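Local coordinates for succinoglycan biosynthesis protein (Bacillus cereus ATCC 14579, PDB 2QGM), which is of unproven function but belongs to the erythromycin esterase-like family and may take part in succinoglycan biosynthesis, at residues K43-Q48 / N375-K380; N50-I55 / E62-L67. All coordinates share one frame; numbering follows the deposited sequence.

In the fold
Starting from the N terminus, helix 37-48 comes first, and interaction 1 sets its last turns (43-48) against helix 374-380, far along the chain, closing a loop of more than 300 residues. The chain then runs straight into strand 50-51, which lies at one edge of the mixed sheet and pairs with strand 385-389. Interaction 2 follows at once: 50-55 turns back through a six-residue connection and meets 62-67 at the start of helix 65-71. This short local loop falls wholly within the long one, and the two contact centres are about 16 Å apart. Together they tie helix 37-48 to helix 374-380, and the edge strand 50-51 with the loop after it to the start of helix 65-71.

Interaction 1: K43-Q48 / N375-K380; sequences KSIQSQ and NYTLGK
T377 is the first residue of 375-380 to reach I45. Its methyl CG2 sits 4.1 Å from I45 CD1, the end of the isoleucine's longer branch, and the two side chains cross at roughly a right angle. With OG1 beside the backbone N (chi1 -63°), CG2 takes the position anti to that N and faces I45, while OG1 makes a weak hydrogen bond to S373 O, just before the helix. The ethyl arm of I45 runs straight out, with CD1 anti to CA (chi2 170°), so that it spans the gap between the helices. One residue on, L378 meets the other branch of the isoleucine: L378 CD2 lies 4.5 Å from I45 CG2, a looser apolar approach. The helix backbones stay well apart even here, with 8.1 Å between I45 CA and L378 CA, and no hydrogen bond joins the two segments. The small interface is buried: W400 of helix 395-402 touches both I45 and L378, and T377 also touches Q38 and V42 of helix 37-48. S44 OG is hydrogen-bonded to A397 N of helix 395-402, and L378 also touches T342 of strand 336-344. This is plain apolar helix-helix packing in an alpha/beta fold, joining the N-terminal helix 37-48 to helix 374-380 next to the mixed sheet.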
ATOM      1  N   LYS A  43      11.605 -16.233  24.439  1.00 28.75           N
ATOM      2  CA  LYS A  43      12.842 -16.933  24.135  1.00 28.09           C
ATOM      3  C   LYS A  43      12.729 -17.671  22.799  1.00 26.11           C
ATOM      4  O   LYS A  43      13.690 -17.742  22.036  1.00 27.97           O
ATOM      5  CB  LYS A  43      13.173 -17.929  25.253  1.00 30.50           C
ATOM      6  CG  LYS A  43      14.648 -18.262  25.361  1.00 34.14           C
ATOM      7  CD  LYS A  43      15.455 -17.024  25.742  1.00 37.64           C
ATOM      8  CE  LYS A  43      16.953 -17.228  25.528  1.00 37.32           C
ATOM      9  NZ  LYS A  43      17.526 -18.335  26.351  1.00 41.84           N
ATOM     10  N   SER A  44      11.545 -18.208  22.526  1.00 24.12           N
ATOM     11  CA  SER A  44      11.286 -18.956  21.302  1.00 21.97           C
ATOM     12  C   SER A  44      11.308 -18.040  20.076  1.00 21.53           C
ATOM     13  O   SER A  44      11.822 -18.414  19.022  1.00 22.32           O
ATOM     14  CB  SER A  44       9.927 -19.664  21.407  1.00 20.49           C
ATOM     15  OG  SER A  44       9.721 -20.578  20.340  1.00 21.35           O
ATOM     16  N   ILE A  45      10.756 -16.841  20.225  1.00 20.80           N
ATOM     17  CA  ILE A  45      10.719 -15.877  19.128  1.00 19.72           C
ATOM     18  C   ILE A  45      12.131 -15.364  18.870  1.00 19.22           C
ATOM     19  O   ILE A  45      12.586 -15.300  17.731  1.00 19.73           O
ATOM     20  CB  ILE A  45       9.809 -14.679  19.471  1.00 20.09           C
ATOM     21  CG1 ILE A  45       8.408 -15.177  19.846  1.00 19.18           C
ATOM     22  CG2 ILE A  45       9.735 -13.725  18.277  1.00 21.71           C
ATOM     23  CD1 ILE A  45       7.497 -14.105  20.432  1.00 22.60           C
ATOM     24  N   GLN A  46      12.817 -14.991  19.943  1.00 19.21           N
ATOM     25  CA  GLN A  46      14.188 -14.491  19.859  1.00 22.07           C
ATOM     26  C   GLN A  46      15.091 -15.464  19.097  1.00 22.21           C
ATOM     27  O   GLN A  46      15.883 -15.061  18.243  1.00 22.61           O
ATOM     28  CB  GLN A  46      14.738 -14.294  21.269  1.00 22.89           C
ATOM     29  CG  GLN A  46      16.210 -13.922  21.351  1.00 24.22           C
ATOM     30  CD  GLN A  46      16.757 -14.129  22.757  1.00 26.11           C
ATOM     31  OE1 GLN A  46      16.036 -13.948  23.735  1.00 27.62           O
ATOM     32  NE2 GLN A  46      18.026 -14.500  22.863  1.00 26.19           N
ATOM     33  N   SER A  47      14.968 -16.746  19.422  1.00 21.52           N
ATOM     34  CA  SER A  47      15.778 -17.782  18.798  1.00 22.14           C
ATOM     35  C   SER A  47      15.475 -17.988  17.317  1.00 21.31           C
ATOM     36  O   SER A  47      16.330 -18.419  16.548  1.00 19.98           O
ATOM     37  CB  SER A  47      15.586 -19.108  19.542  1.00 23.80           C
ATOM     38  OG  SER A  47      16.305 -20.154  18.908  1.00 24.68           O
ATOM     39  N   GLN A  48      14.254 -17.670  16.914  1.00 20.17           N
ATOM     40  CA  GLN A  48      13.859 -17.859  15.526  1.00 19.50           C
ATOM     41  C   GLN A  48      13.811 -16.577  14.704  1.00 19.93           C
ATOM     42  O   GLN A  48      13.554 -16.619  13.498  1.00 20.97           O
ATOM     43  CB  GLN A  48      12.510 -18.579  15.496  1.00 18.32           C
ATOM     44  CG  GLN A  48      12.582 -19.970  16.124  1.00 16.31           C
ATOM     45  CD  GLN A  48      11.238 -20.657  16.213  1.00 18.16           C
ATOM     46  OE1 GLN A  48      10.568 -20.617  17.251  1.00 23.58           O
ATOM     47  NE2 GLN A  48      10.834 -21.295  15.126  1.00 14.98           N
ATOM     48  N   ASN A 375       2.367  -6.960  19.934  1.00 24.26           N
ATOM     49  CA  ASN A 375       3.305  -5.843  19.943  1.00 23.42           C
ATOM     50  C   ASN A 375       4.167  -5.717  21.186  1.00 24.71           C
ATOM     51  O   ASN A 375       5.374  -5.504  21.091  1.00 24.27           O
ATOM     52  CB  ASN A 375       2.538  -4.546  19.711  1.00 23.11           C
ATOM     53  CG  ASN A 375       1.848  -4.527  18.365  1.00 21.13           C
ATOM     54  OD1 ASN A 375       2.418  -4.088  17.363  1.00 24.31           O
ATOM     55  ND2 ASN A 375       0.622  -5.027  18.327  1.00 19.33           N
ATOM     56  N   TYR A 376       3.562  -5.839  22.358  1.00 25.83           N
ATOM     57  CA  TYR A 376       4.356  -5.719  23.563  1.00 27.27           C
ATOM     58  C   TYR A 376       5.226  -6.936  23.811  1.00 24.33           C
ATOM     59  O   TYR A 376       6.307  -6.819  24.382  1.00 23.39           O
ATOM     60  CB  TYR A 376       3.452  -5.385  24.750  1.00 31.66           C
ATOM     61  CG  TYR A 376       3.368  -3.883  24.921  1.00 35.98           C
ATOM     62  CD1 TYR A 376       4.368  -3.194  25.605  1.00 36.50           C
ATOM     63  CD2 TYR A 376       2.368  -3.138  24.296  1.00 35.58           C
ATOM     64  CE1 TYR A 376       4.387  -1.803  25.655  1.00 38.23           C
ATOM     65  CE2 TYR A 376       2.375  -1.744  24.339  1.00 37.28           C
ATOM     66  CZ  TYR A 376       3.391  -1.084  25.017  1.00 37.02           C
ATOM     67  OH  TYR A 376       3.440   0.290  25.027  1.00 38.50           O
ATOM     68  N   THR A 377       4.773  -8.099  23.355  1.00 24.61           N
ATOM     69  CA  THR A 377       5.562  -9.315  23.516  1.00 24.57           C
ATOM     70  C   THR A 377       6.783  -9.202  22.603  1.00 24.04           C
ATOM     71  O   THR A 377       7.888  -9.597  22.968  1.00 24.59           O
ATOM     72  CB  THR A 377       4.755 -10.581  23.132  1.00 26.03           C
ATOM     73  OG1 THR A 377       3.636 -10.729  24.016  1.00 28.80           O
ATOM     74  CG2 THR A 377       5.632 -11.819  23.230  1.00 27.90           C
ATOM     75  N   LEU A 378       6.579  -8.645  21.413  1.00 24.43           N
ATOM     76  CA  LEU A 378       7.671  -8.473  20.462  1.00 22.39           C
ATOM     77  C   LEU A 378       8.704  -7.500  21.024  1.00 21.96           C
ATOM     78  O   LEU A 378       9.902  -7.620  20.749  1.00 22.59           O
ATOM     79  CB  LEU A 378       7.136  -7.947  19.125  1.00 22.37           C
ATOM     80  CG  LEU A 378       6.338  -8.924  18.252  1.00 21.65           C
ATOM     81  CD1 LEU A 378       5.736  -8.169  17.058  1.00 22.28           C
ATOM     82  CD2 LEU A 378       7.249 -10.046  17.770  1.00 22.54           C
ATOM     83  N   GLY A 379       8.230  -6.539  21.815  1.00 20.03           N
ATOM     84  CA  GLY A 379       9.117  -5.554  22.407  1.00 23.22           C
ATOM     85  C   GLY A 379      10.034  -6.156  23.455  1.00 23.15           C
ATOM     86  O   GLY A 379      11.083  -5.592  23.767  1.00 24.33           O
ATOM     87  N   LYS A 380       9.633  -7.307  23.988  1.00 24.11           N
ATOM     88  CA  LYS A 380      10.400  -8.017  25.014  1.00 24.53           C
ATOM     89  C   LYS A 380      11.619  -8.714  24.417  1.00 25.49           C
ATOM     90  O   LYS A 380      12.636  -8.891  25.092  1.00 24.51           O
ATOM     91  CB  LYS A 380       9.515  -9.058  25.707  1.00 25.71           C
ATOM     92  CG  LYS A 380       8.360  -8.464  26.505  1.00 27.78           C
ATOM     93  CD  LYS A 380       8.838  -7.694  27.726  1.00 29.99           C
ATOM     94  CE  LYS A 380       7.657  -7.168  28.533  1.00 31.52           C
ATOM     95  NZ  LYS A 380       8.068  -6.357  29.711  1.00 32.68           N
TER

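Interaction 2: N50-I55 / E62-L67; sequences NPLKTI and EDLKPL
The CB-CG edge of the P66 ring stands on one face of the N50 carboxamide, the ring roughly perpendicular to it. P66 CB is almost squarely above the amide carbon, N50 CG, at 3.7 Å. The ring's own CG lies beside it over the same face. The second flat group, the D63 carboxylate, is flanked on both faces. Over one passes the aliphatic stem of K53, whose CG comes within 3.3 Å of D63 OD2 and whose CE lies further along above OD1. On the other, L52 CD2 approaches D63 OD2 at 3.7 Å. The same methyl packs against L64 CD2 at 3.8 Å, joining the carboxylate to the apolar contacts that L64 makes with L96 and Y99 of helix 87-104.

D63 reaches this place because its CG sits between its own backbone N and carbonyl carbon (chi1 65°). K53 N then donates to D63 OD2 at 2.8 Å in a nearly straight bond (165° at the hydrogen). It arrives on the anti side, 28° out of the carboxylate plane. A water donates to D63 OD2 at 2.7 Å and also to T54 O, while a second water donates to both P51 O and D63 O. OD1 is taken by a salt bridge to R95, whereas K53 NZ makes a weak hydrogen bond to P60 O. With an arginine at one oxygen and a backbone N-H plus a water at the other, the D63 carboxylate is probably stabilised as an anion and fixed in its rotation, pinning the turn after strand 50-51 to the 62-64 segment.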
ATOM      1  N   ASN A  50      15.386 -12.994  12.970  1.00 17.90           N
ATOM      2  CA  ASN A  50      16.595 -12.578  12.266  1.00 19.67           C
ATOM      3  C   ASN A  50      16.699 -11.082  12.522  1.00 20.89           C
ATOM      4  O   ASN A  50      15.945 -10.291  11.949  1.00 18.76           O
ATOM      5  CB  ASN A  50      16.476 -12.847  10.766  1.00 20.11           C
ATOM      6  CG  ASN A  50      16.343 -14.318  10.455  1.00 22.19           C
ATOM      7  OD1 ASN A  50      17.298 -15.090  10.608  1.00 25.06           O
ATOM      8  ND2 ASN A  50      15.159 -14.723  10.027  1.00 23.20           N
ATOM      9  N   PRO A  51      17.624 -10.670  13.398  1.00 19.07           N
ATOM     10  CA  PRO A  51      17.777  -9.249  13.704  1.00 20.24           C
ATOM     11  C   PRO A  51      18.244  -8.347  12.570  1.00 19.47           C
ATOM     12  O   PRO A  51      19.035  -8.744  11.712  1.00 19.77           O
ATOM     13  CB  PRO A  51      18.756  -9.255  14.871  1.00 21.13           C
ATOM     14  CG  PRO A  51      19.641 -10.409  14.540  1.00 20.16           C
ATOM     15  CD  PRO A  51      18.646 -11.471  14.100  1.00 21.71           C
ATOM     16  N   LEU A  52      17.734  -7.121  12.583  1.00 19.93           N
ATOM     17  CA  LEU A  52      18.101  -6.120  11.594  1.00 19.71           C
ATOM     18  C   LEU A  52      19.065  -5.159  12.286  1.00 21.14           C
ATOM     19  O   LEU A  52      18.890  -4.820  13.462  1.00 20.92           O
ATOM     20  CB  LEU A  52      16.849  -5.390  11.104  1.00 20.77           C
ATOM     21  CG  LEU A  52      15.830  -6.306  10.412  1.00 18.75           C
ATOM     22  CD1 LEU A  52      14.594  -5.502  10.074  1.00 21.25           C
ATOM     23  CD2 LEU A  52      16.440  -6.930   9.166  1.00 21.01           C
ATOM     24  N   LYS A  53      20.085  -4.733  11.556  1.00 21.43           N
ATOM     25  CA  LYS A  53      21.106  -3.862  12.113  1.00 22.35           C
ATOM     26  C   LYS A  53      20.863  -2.371  11.980  1.00 21.48           C
ATOM     27  O   LYS A  53      21.334  -1.587  12.802  1.00 21.60           O
ATOM     28  CB  LYS A  53      22.459  -4.186  11.477  1.00 23.10           C
ATOM     29  CG  LYS A  53      22.474  -3.958   9.974  1.00 28.59           C
ATOM     30  CD  LYS A  53      23.871  -4.053   9.390  1.00 29.13           C
ATOM     31  CE  LYS A  53      23.839  -3.783   7.889  1.00 29.61           C
ATOM     32  NZ  LYS A  53      25.193  -3.759   7.253  1.00 33.07           N
ATOM     33  N   THR A  54      20.134  -1.970  10.947  1.00 20.18           N
ATOM     34  CA  THR A  54      19.892  -0.547  10.710  1.00 19.81           C
ATOM     35  C   THR A  54      18.648  -0.374   9.854  1.00 20.14           C
ATOM     36  O   THR A  54      18.100  -1.351   9.349  1.00 16.20           O
ATOM     37  CB  THR A  54      21.079   0.068   9.948  1.00 19.71           C
ATOM     38  OG1 THR A  54      20.860   1.467   9.742  1.00 20.89           O
ATOM     39  CG2 THR A  54      21.249  -0.610   8.589  1.00 20.86           C
ATOM     40  N   ILE A  55      18.206   0.870   9.705  1.00 19.19           N
ATOM     41  CA  ILE A  55      17.051   1.195   8.871  1.00 20.73           C
ATOM     42  C   ILE A  55      17.558   1.989   7.660  1.00 20.57           C
ATOM     43  O   ILE A  55      16.808   2.246   6.719  1.00 20.34           O
ATOM     44  CB  ILE A  55      16.027   2.083   9.616  1.00 20.60           C
ATOM     45  CG1 ILE A  55      16.686   3.383  10.054  1.00 21.02           C
ATOM     46  CG2 ILE A  55      15.472   1.361  10.834  1.00 21.43           C
ATOM     47  CD1 ILE A  55      15.726   4.344  10.703  1.00 21.51           C
ATOM     48  N   GLU A  62      23.551  -7.061   4.116  1.00 24.71           N
ATOM     49  CA  GLU A  62      23.849  -8.376   4.669  1.00 26.68           C
ATOM     50  C   GLU A  62      22.768  -8.911   5.607  1.00 24.79           C
ATOM     51  O   GLU A  62      22.481 -10.108   5.600  1.00 23.88           O
ATOM     52  CB  GLU A  62      25.190  -8.357   5.408  1.00 30.37           C
ATOM     53  CG  GLU A  62      26.403  -8.360   4.493  1.00 36.28           C
ATOM     54  CD  GLU A  62      26.484  -9.611   3.629  1.00 39.82           C
ATOM     55  OE1 GLU A  62      26.557 -10.727   4.194  1.00 42.01           O
ATOM     56  OE2 GLU A  62      26.479  -9.478   2.384  1.00 41.47           O
ATOM     57  N   ASP A  63      22.161  -8.034   6.405  1.00 23.57           N
ATOM     58  CA  ASP A  63      21.140  -8.481   7.348  1.00 23.28           C
ATOM     59  C   ASP A  63      19.793  -8.783   6.702  1.00 22.23           C
ATOM     60  O   ASP A  63      18.868  -9.244   7.375  1.00 20.74           O
ATOM     61  CB  ASP A  63      20.969  -7.461   8.488  1.00 24.82           C
ATOM     62  CG  ASP A  63      20.435  -6.133   8.010  1.00 25.44           C
ATOM     63  OD1 ASP A  63      20.652  -5.790   6.830  1.00 25.61           O
ATOM     64  OD2 ASP A  63      19.806  -5.423   8.823  1.00 26.20           O
ATOM     65  N   LEU A  64      19.681  -8.540   5.399  1.00 19.80           N
ATOM     66  CA  LEU A  64      18.434  -8.816   4.692  1.00 21.34           C
ATOM     67  C   LEU A  64      18.501 -10.115   3.892  1.00 20.75           C
ATOM     68  O   LEU A  64      17.538 -10.483   3.217  1.00 21.51           O
ATOM     69  CB  LEU A  64      18.070  -7.651   3.762  1.00 18.33           C
ATOM     70  CG  LEU A  64      17.791  -6.325   4.479  1.00 18.64           C
ATOM     71  CD1 LEU A  64      17.497  -5.219   3.471  1.00 19.63           C
ATOM     72  CD2 LEU A  64      16.626  -6.505   5.437  1.00 18.70           C
ATOM     73  N   LYS A  65      19.631 -10.812   3.967  1.00 22.79           N
ATOM     74  CA  LYS A  65      19.764 -12.072   3.249  1.00 22.02           C
ATOM     75  C   LYS A  65      18.697 -13.078   3.691  1.00 21.78           C
ATOM     76  O   LYS A  65      18.196 -13.850   2.875  1.00 20.68           O
ATOM     77  CB  LYS A  65      21.165 -12.657   3.434  1.00 25.72           C
ATOM     78  CG  LYS A  65      22.261 -11.782   2.821  1.00 26.03           C
ATOM     79  CD  LYS A  65      23.461 -12.605   2.349  1.00 32.12           C
ATOM     80  CE  LYS A  65      24.089 -13.409   3.474  1.00 33.07           C
ATOM     81  NZ  LYS A  65      25.262 -14.197   2.986  1.00 36.60           N
ATOM     82  N   PRO A  66      18.340 -13.094   4.988  1.00 22.14           N
ATOM     83  CA  PRO A  66      17.309 -14.055   5.397  1.00 21.50           C
ATOM     84  C   PRO A  66      15.983 -13.739   4.703  1.00 21.44           C
ATOM     85  O   PRO A  66      15.161 -14.625   4.493  1.00 20.23           O
ATOM     86  CB  PRO A  66      17.230 -13.852   6.905  1.00 22.36           C
ATOM     87  CG  PRO A  66      18.624 -13.491   7.261  1.00 23.37           C
ATOM     88  CD  PRO A  66      19.001 -12.505   6.166  1.00 21.20           C
ATOM     89  N   LEU A  67      15.797 -12.472   4.340  1.00 18.87           N
ATOM     90  CA  LEU A  67      14.569 -12.040   3.686  1.00 19.68           C
ATOM     91  C   LEU A  67      14.409 -12.602   2.277  1.00 19.63           C
ATOM     92  O   LEU A  67      13.293 -12.920   1.852  1.00 19.64           O
ATOM     93  CB  LEU A  67      14.498 -10.510   3.632  1.00 19.57           C
ATOM     94  CG  LEU A  67      13.204  -9.922   3.051  1.00 18.58           C
ATOM     95  CD1 LEU A  67      12.025 -10.294   3.944  1.00 18.17           C
ATOM     96  CD2 LEU A  67      13.333  -8.411   2.925  1.00 19.99           C
TER
HETATM   97  O   HOH W   1      18.902 -10.866   9.724  1.00 20.29           O
HETATM   98  O   HOH W   2      17.884  -3.757   7.962  1.00 20.09           O